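Local atomic coordinates of glyoxalase family protein (Listeria monocytogenes, PDB entry 2P7Q), a protein that catalyses the manganese-dependent hydration of fosfomycin, opening the epoxide of the antibiotic and so conferring resistance to it. Residues 67-72 with 116-121; 11-16 with 111-116. The protein carries 1 engineered substitution. All coordinates share one frame; numbering follows the deposited sequence.

Contact 1. Residues 67-72 with 116-121; sequences YNHIAF and LFELHA. With MN (manganese (II) ion), chain G; GG6 ([(1S,2S)-1,2-dihydroxypropyl]phosphonic acid), chain H.
His69 and Glu118 reach out from neighbouring parallel strands, 69-73 and 116-120, to hold one manganese ion, His69 NE2 at 2.4 Å and Glu118 OE1 at a like distance. Within the contact the two strands run 25° apart. Their firm backbone bonds lie at the far end, where Phe72 N gives its hydrogen to Glu118 O (2.8 Å) and Phe72 O receives that of His120 N (2.7 Å). At the other end, Ile70 N to Leu116 O is a weak bond.

With chi1 at 60°, the His69 ring stands over its own main chain, and ND1 donates to Tyr67 O (2.6 Å), close to the ring plane. This bond fixes the ring's rotation and, with that proton on ND1, leaves NE2 to the metal. Glu118, extended beyond CG, brings OE1 in across the methyl of Ala71; its plane is turned 61° from the imidazole. Its other oxygen, OE2, is hydrogen-bonded to Ser106 OG, which also bonds His120 ND1. The diol phosphonate chelates the manganese through O1, 2.1 Å away, and the phosphonate oxygen O5, while its O2 donates to Tyr67 OH (3.2 Å). His7 of the second subunit completes the protein ligands. Asn68 OD1 is taken up by Ile11 N and His115 NE2 of that subunit.

Leu116 packs alongside CB of His69 and against the Tyr67 ring. On the other face of the sheet the Phe72 and Phe117 rings meet edge to edge, CE1 to CD2, 4.0 Å apart. A His, a Glu and a His from the partner chain, all on strands, form the metal centre of fosfomycin resistance proteins, members of the glyoxalase (vicinal oxygen chelate) superfamily.

Contact 2. Residues 11-16 with 111-116; sequences IVKDLN and DFDNHL
The CA atoms of Val12 and Asp113, 5.8 Å apart, are the nearest pair across the contact, where strand 4-12 ends and the chain turns towards helix 15-26 beside the loop 111-116. The main chains do not pair; the carboxylate of Asp113 bridges them instead. Its OD1 accepts the hydrogen of Lys13 N (3.0 Å, N-H...O 164°), met from above the carboxylate plane. OD2 lies against CB and CG1 of Val12 and takes a hydrogen from a water (2.7 Å) that in turn accepts from Asp14 N, so the carboxylate serves two successive amides, Lys13 directly and Asp14 through the water.

Lys13, bent at chi3 and chi4, folds its chain back over OD1, CE coming within 3.3 Å of it. Its NZ makes a weak bond to Phe112 O and stays beyond salt-bridge range of Asp113.

Within the loop, Asp111 OD2 accepts from His115 N at 2.9 Å, and weakly from Asp113 N and His115 ND1, drawing the turn around one oxygen. The His115 ring presents its edge to Ile11 O, 3.0 Å from CE1, while NE2 is held by Asn68 OD1 of the second subunit.

Val12 packs on Ile56 of strand 52-58. Asp14 caps helix 15-26 through the amide of Lys17, and Phe112 stacks edge-to-face on Phe21 of that helix. The loop after strand 106-110 thus lies beside the turn that joins strand 4-12 to helix 15-26.

Overall arrangement
The two contacts interleave along the chain: 11-16, 67-72, 111-116, then 116-121, the last two meeting at Leu116. Their centres lie about 15 Å apart, and they touch where Phe117 CE1 packs on Asp111 CB at 4.0 Å. Contact 1 belongs to the sheet of strands 69-73, 116-120 and 106-110; contact 2 joins the loop leading into strand 116-120 to the end of strand 4-12, which lies in the other sheet. Across the dimer, Asn68 also joins contact 1 to contact 2 of the second subunit, tying each metal-bearing strand pair to the partner chain that supplies His7.

Contact 1. Residues 67-72 with 116-121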
loop_
_atom_site.group_PDB
_atom_site.type_symbol
_atom_site.label_atom_id
_atom_site.label_comp_id
_atom_site.label_asym_id
_atom_site.label_seq_id
_atom_site.Cartn_x
_atom_site.Cartn_y
_atom_site.Cartn_z
ATOM N N TYR A 67 0.059 9.623 7.347
ATOM C CA TYR A 67 0.072 9.965 5.937
ATOM C C TYR A 67 0.438 8.777 5.077
ATOM O O TYR A 67 0.516 8.894 3.864
ATOM C CB TYR A 67 1.005 11.138 5.670
ATOM C CG TYR A 67 0.875 11.709 4.278
ATOM C CD1 TYR A 67 -0.378 12.012 3.741
ATOM C CD2 TYR A 67 2.003 11.928 3.482
ATOM C CE1 TYR A 67 -0.506 12.518 2.438
ATOM C CE2 TYR A 67 1.888 12.430 2.181
ATOM C CZ TYR A 67 0.636 12.721 1.665
ATOM O OH TYR A 67 0.521 13.185 0.374
ATOM N N ASN A 68 0.668 7.628 5.698
ATOM C CA ASN A 68 0.953 6.435 4.915
ATOM C C ASN A 68 -0.331 6.187 4.140
ATOM O O ASN A 68 -1.420 6.199 4.722
ATOM C CB ASN A 68 1.234 5.230 5.821
ATOM C CG ASN A 68 2.571 5.332 6.544
ATOM O OD1 ASN A 68 3.629 5.015 5.982
ATOM N ND2 ASN A 68 2.529 5.783 7.796
ATOM N N HIS A 69 -0.221 5.981 2.832
ATOM C CA HIS A 69 -1.410 5.729 2.027
ATOM C C HIS A 69 -1.191 4.899 0.770
ATOM O O HIS A 69 -0.060 4.696 0.314
ATOM C CB HIS A 69 -2.104 7.045 1.637
ATOM C CG HIS A 69 -1.255 7.982 0.831
ATOM N ND1 HIS A 69 -0.406 8.902 1.407
ATOM C CD2 HIS A 69 -1.160 8.173 -0.506
ATOM C CE1 HIS A 69 0.171 9.620 0.462
ATOM N NE2 HIS A 69 -0.269 9.199 -0.708
ATOM N N ILE A 70 -2.301 4.404 0.233
ATOM C CA ILE A 70 -2.296 3.614 -0.982
ATOM C C ILE A 70 -3.000 4.525 -1.965
ATOM O O ILE A 70 -3.945 5.220 -1.598
ATOM C CB ILE A 70 -3.081 2.317 -0.795
ATOM C CG1 ILE A 70 -2.585 1.608 0.465
ATOM C CG2 ILE A 70 -2.883 1.406 -1.994
ATOM C CD1 ILE A 70 -3.230 0.257 0.709
ATOM N N ALA A 71 -2.539 4.549 -3.206
ATOM C CA ALA A 71 -3.135 5.432 -4.196
ATOM C C ALA A 71 -3.496 4.718 -5.472
ATOM O O ALA A 71 -2.673 4.003 -6.040
ATOM C CB ALA A 71 -2.189 6.568 -4.504
ATOM N N PHE A 72 -4.732 4.919 -5.919
ATOM C CA PHE A 72 -5.206 4.307 -7.146
ATOM C C PHE A 72 -5.244 5.358 -8.228
ATOM O O PHE A 72 -5.377 6.555 -7.948
ATOM C CB PHE A 72 -6.597 3.700 -6.952
ATOM C CG PHE A 72 -6.607 2.543 -6.014
ATOM C CD1 PHE A 72 -6.682 2.746 -4.639
ATOM C CD2 PHE A 72 -6.465 1.248 -6.491
ATOM C CE1 PHE A 72 -6.606 1.663 -3.743
ATOM C CE2 PHE A 72 -6.388 0.158 -5.608
ATOM C CZ PHE A 72 -6.457 0.372 -4.233
ATOM N N LEU A 116 -5.803 5.494 5.115
ATOM C CA LEU A 116 -5.823 6.616 4.181
ATOM C C LEU A 116 -5.758 6.109 2.741
ATOM O O LEU A 116 -4.866 5.344 2.370
ATOM C CB LEU A 116 -4.655 7.564 4.453
ATOM C CG LEU A 116 -4.652 8.871 3.655
ATOM C CD1 LEU A 116 -5.949 9.630 3.872
ATOM C CD2 LEU A 116 -3.469 9.727 4.092
ATOM N N PHE A 117 -6.732 6.523 1.944
ATOM C CA PHE A 117 -6.808 6.127 0.549
ATOM C C PHE A 117 -6.710 7.362 -0.306
ATOM O O PHE A 117 -6.909 8.485 0.169
ATOM C CB PHE A 117 -8.143 5.424 0.232
ATOM C CG PHE A 117 -8.208 4.001 0.691
ATOM C CD1 PHE A 117 -8.634 3.690 1.971
ATOM C CD2 PHE A 117 -7.787 2.976 -0.145
ATOM C CE1 PHE A 117 -8.637 2.377 2.423
ATOM C CE2 PHE A 117 -7.786 1.654 0.298
ATOM C CZ PHE A 117 -8.212 1.357 1.588
ATOM N N GLU A 118 -6.415 7.150 -1.580
ATOM C CA GLU A 118 -6.310 8.251 -2.519
ATOM C C GLU A 118 -6.614 7.823 -3.933
ATOM O O GLU A 118 -6.239 6.741 -4.360
ATOM C CB GLU A 118 -4.908 8.867 -2.488
ATOM C CG GLU A 118 -4.581 9.688 -3.735
ATOM C CD GLU A 118 -3.156 10.214 -3.735
ATOM O OE1 GLU A 118 -2.277 9.510 -3.182
ATOM O OE2 GLU A 118 -2.917 11.313 -4.296
ATOM N N LEU A 119 -7.309 8.693 -4.646
ATOM C CA LEU A 119 -7.618 8.462 -6.042
ATOM C C LEU A 119 -6.831 9.574 -6.730
ATOM O O LEU A 119 -7.204 10.745 -6.670
ATOM C CB LEU A 119 -9.122 8.608 -6.289
ATOM C CG LEU A 119 -9.991 7.534 -5.640
ATOM C CD1 LEU A 119 -11.453 7.818 -5.955
ATOM C CD2 LEU A 119 -9.590 6.176 -6.168
ATOM N N HIS A 120 -5.725 9.198 -7.358
ATOM C CA HIS A 120 -4.841 10.150 -8.021
ATOM C C HIS A 120 -5.067 10.270 -9.520
ATOM O O HIS A 120 -5.203 9.274 -10.230
ATOM C CB HIS A 120 -3.378 9.746 -7.748
ATOM C CG HIS A 120 -2.353 10.711 -8.270
ATOM N ND1 HIS A 120 -2.296 12.032 -7.877
ATOM C CD2 HIS A 120 -1.307 10.526 -9.112
ATOM C CE1 HIS A 120 -1.260 12.617 -8.450
ATOM N NE2 HIS A 120 -0.643 11.725 -9.204
ATOM N N ALA A 121 -5.132 11.509 -9.984
ATOM C CA ALA A 121 -5.283 11.800 -11.401
ATOM C C ALA A 121 -3.878 12.297 -11.741
ATOM O O ALA A 121 -3.094 12.585 -10.838
ATOM C CB ALA A 121 -6.317 12.897 -11.616
HETATM MN MN MN G . 0.038 10.150 -2.842
HETATM O O1 GG6 H . -0.220 12.030 -3.790
HETATM C C2 GG6 H . 0.890 12.680 -4.477
HETATM C C3 GG6 H . 0.338 13.909 -5.288
HETATM C C1 GG6 H . 1.986 13.174 -3.457
HETATM O O2 GG6 H . 1.443 14.127 -2.554
HETATM P P GG6 H . 2.670 11.846 -2.497
HETATM O O3 GG6 H . 3.315 10.785 -3.436
HETATM O O4 GG6 H . 3.663 12.403 -1.623
HETATM O O5 GG6 H . 1.550 11.145 -1.623
#

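Contact 2. Residues 11-16 with 111-116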
loop_
_atom_site.group_PDB
_atom_site.type_symbol
_atom_site.label_atom_id
_atom_site.label_comp_id
_atom_site.label_asym_id
_atom_site.label_seq_id
_atom_site.Cartn_x
_atom_site.Cartn_y
_atom_site.Cartn_z
ATOM N N ILE A 11 -6.432 -4.554 7.922
ATOM C CA ILE A 11 -7.102 -5.116 9.079
ATOM C C ILE A 11 -8.244 -4.176 9.452
ATOM O O ILE A 11 -8.046 -2.965 9.570
ATOM C CB ILE A 11 -6.124 -5.238 10.253
ATOM C CG1 ILE A 11 -4.874 -5.999 9.796
ATOM C CG2 ILE A 11 -6.798 -5.939 11.426
ATOM C CD1 ILE A 11 -5.149 -7.378 9.219
ATOM N N VAL A 12 -9.435 -4.736 9.629
ATOM C CA VAL A 12 -10.625 -3.947 9.955
ATOM C C VAL A 12 -11.453 -4.572 11.083
ATOM O O VAL A 12 -11.483 -5.790 11.244
ATOM C CB VAL A 12 -11.515 -3.804 8.713
ATOM C CG1 VAL A 12 -10.844 -2.917 7.684
ATOM C CG2 VAL A 12 -11.763 -5.179 8.112
ATOM N N LYS A 13 -12.130 -3.724 11.847
ATOM C CA LYS A 13 -12.951 -4.163 12.978
ATOM C C LYS A 13 -14.227 -4.869 12.515
ATOM O O LYS A 13 -14.600 -5.924 13.049
ATOM C CB LYS A 13 -13.328 -2.962 13.854
ATOM C CG LYS A 13 -14.455 -2.127 13.283
ATOM C CD LYS A 13 -14.739 -0.873 14.095
ATOM C CE LYS A 13 -13.750 0.243 13.788
ATOM N NZ LYS A 13 -14.441 1.563 13.855
ATOM N N ASP A 14 -14.882 -4.281 11.515
ATOM C CA ASP A 14 -16.124 -4.812 10.962
ATOM C C ASP A 14 -15.929 -5.215 9.502
ATOM O O ASP A 14 -15.923 -4.367 8.615
ATOM C CB ASP A 14 -17.213 -3.744 11.064
ATOM C CG ASP A 14 -18.579 -4.255 10.643
ATOM O OD1 ASP A 14 -18.668 -5.330 10.010
ATOM O OD2 ASP A 14 -19.569 -3.558 10.939
ATOM N N LEU A 15 -15.787 -6.507 9.246
ATOM C CA LEU A 15 -15.582 -6.974 7.878
ATOM C C LEU A 15 -16.674 -6.551 6.899
ATOM O O LEU A 15 -16.408 -5.817 5.953
ATOM C CB LEU A 15 -15.447 -8.488 7.843
ATOM C CG LEU A 15 -15.109 -8.982 6.440
ATOM C CD1 LEU A 15 -13.713 -8.458 6.077
ATOM C CD2 LEU A 15 -15.149 -10.504 6.368
ATOM N N ASN A 16 -17.901 -7.016 7.128
ATOM C CA ASN A 16 -19.031 -6.686 6.255
ATOM C C ASN A 16 -19.195 -5.202 5.987
ATOM O O ASN A 16 -19.546 -4.800 4.874
ATOM C CB ASN A 16 -20.338 -7.221 6.841
ATOM C CG ASN A 16 -20.352 -8.722 6.948
ATOM O OD1 ASN A 16 -19.762 -9.423 6.125
ATOM N ND2 ASN A 16 -21.046 -9.230 7.952
ATOM N N ASP A 111 -11.289 4.927 5.311
ATOM C CA ASP A 111 -12.270 3.870 5.290
ATOM C C ASP A 111 -12.790 4.002 6.715
ATOM O O ASP A 111 -12.799 5.114 7.249
ATOM C CB ASP A 111 -11.627 2.503 5.052
ATOM C CG ASP A 111 -10.650 2.119 6.131
ATOM O OD1 ASP A 111 -10.258 0.935 6.174
ATOM O OD2 ASP A 111 -10.269 2.996 6.922
ATOM N N PHE A 112 -13.186 2.907 7.353
ATOM C CA PHE A 112 -13.707 3.019 8.713
ATOM C C PHE A 112 -12.668 2.645 9.745
ATOM O O PHE A 112 -12.931 2.710 10.951
ATOM C CB PHE A 112 -14.932 2.128 8.885
ATOM C CG PHE A 112 -15.979 2.359 7.853
ATOM C CD1 PHE A 112 -16.268 1.380 6.910
ATOM C CD2 PHE A 112 -16.643 3.584 7.783
ATOM C CE1 PHE A 112 -17.202 1.618 5.907
ATOM C CE2 PHE A 112 -17.581 3.839 6.780
ATOM C CZ PHE A 112 -17.859 2.855 5.840
ATOM N N ASP A 113 -11.485 2.271 9.271
ATOM C CA ASP A 113 -10.410 1.870 10.162
ATOM C C ASP A 113 -9.104 2.660 9.994
ATOM O O ASP A 113 -8.022 2.086 10.012
ATOM C CB ASP A 113 -10.156 0.378 9.976
ATOM C CG ASP A 113 -11.373 -0.481 10.354
ATOM O OD1 ASP A 113 -11.522 -0.815 11.551
ATOM O OD2 ASP A 113 -12.179 -0.812 9.454
ATOM N N ASN A 114 -9.207 3.976 9.840
ATOM C CA ASN A 114 -8.019 4.809 9.695
ATOM C C ASN A 114 -7.095 4.490 8.521
ATOM O O ASN A 114 -5.898 4.761 8.598
ATOM C CB ASN A 114 -7.173 4.757 10.966
ATOM C CG ASN A 114 -7.870 5.355 12.155
ATOM O OD1 ASN A 114 -8.616 6.334 12.033
ATOM N ND2 ASN A 114 -7.620 4.786 13.326
ATOM N N HIS A 115 -7.617 3.895 7.454
ATOM C CA HIS A 115 -6.783 3.598 6.303
ATOM C C HIS A 115 -6.890 4.751 5.309
ATOM O O HIS A 115 -7.947 4.963 4.722
ATOM C CB HIS A 115 -7.229 2.314 5.619
ATOM C CG HIS A 115 -7.062 1.083 6.454
ATOM N ND1 HIS A 115 -7.929 0.748 7.471
ATOM C CD2 HIS A 115 -6.160 0.076 6.385
ATOM C CE1 HIS A 115 -7.574 -0.416 7.986
ATOM N NE2 HIS A 115 -6.504 -0.845 7.345
ATOM N N LEU A 116 -5.803 5.494 5.115
ATOM C CA LEU A 116 -5.823 6.616 4.181
ATOM C C LEU A 116 -5.758 6.109 2.741
ATOM O O LEU A 116 -4.866 5.344 2.370
ATOM C CB LEU A 116 -4.655 7.564 4.453
ATOM C CG LEU A 116 -4.652 8.871 3.655
ATOM C CD1 LEU A 116 -5.949 9.630 3.872
ATOM C CD2 LEU A 116 -3.469 9.727 4.092
HETATM O O HOH W 1 -14.601 -2.053 9.840
#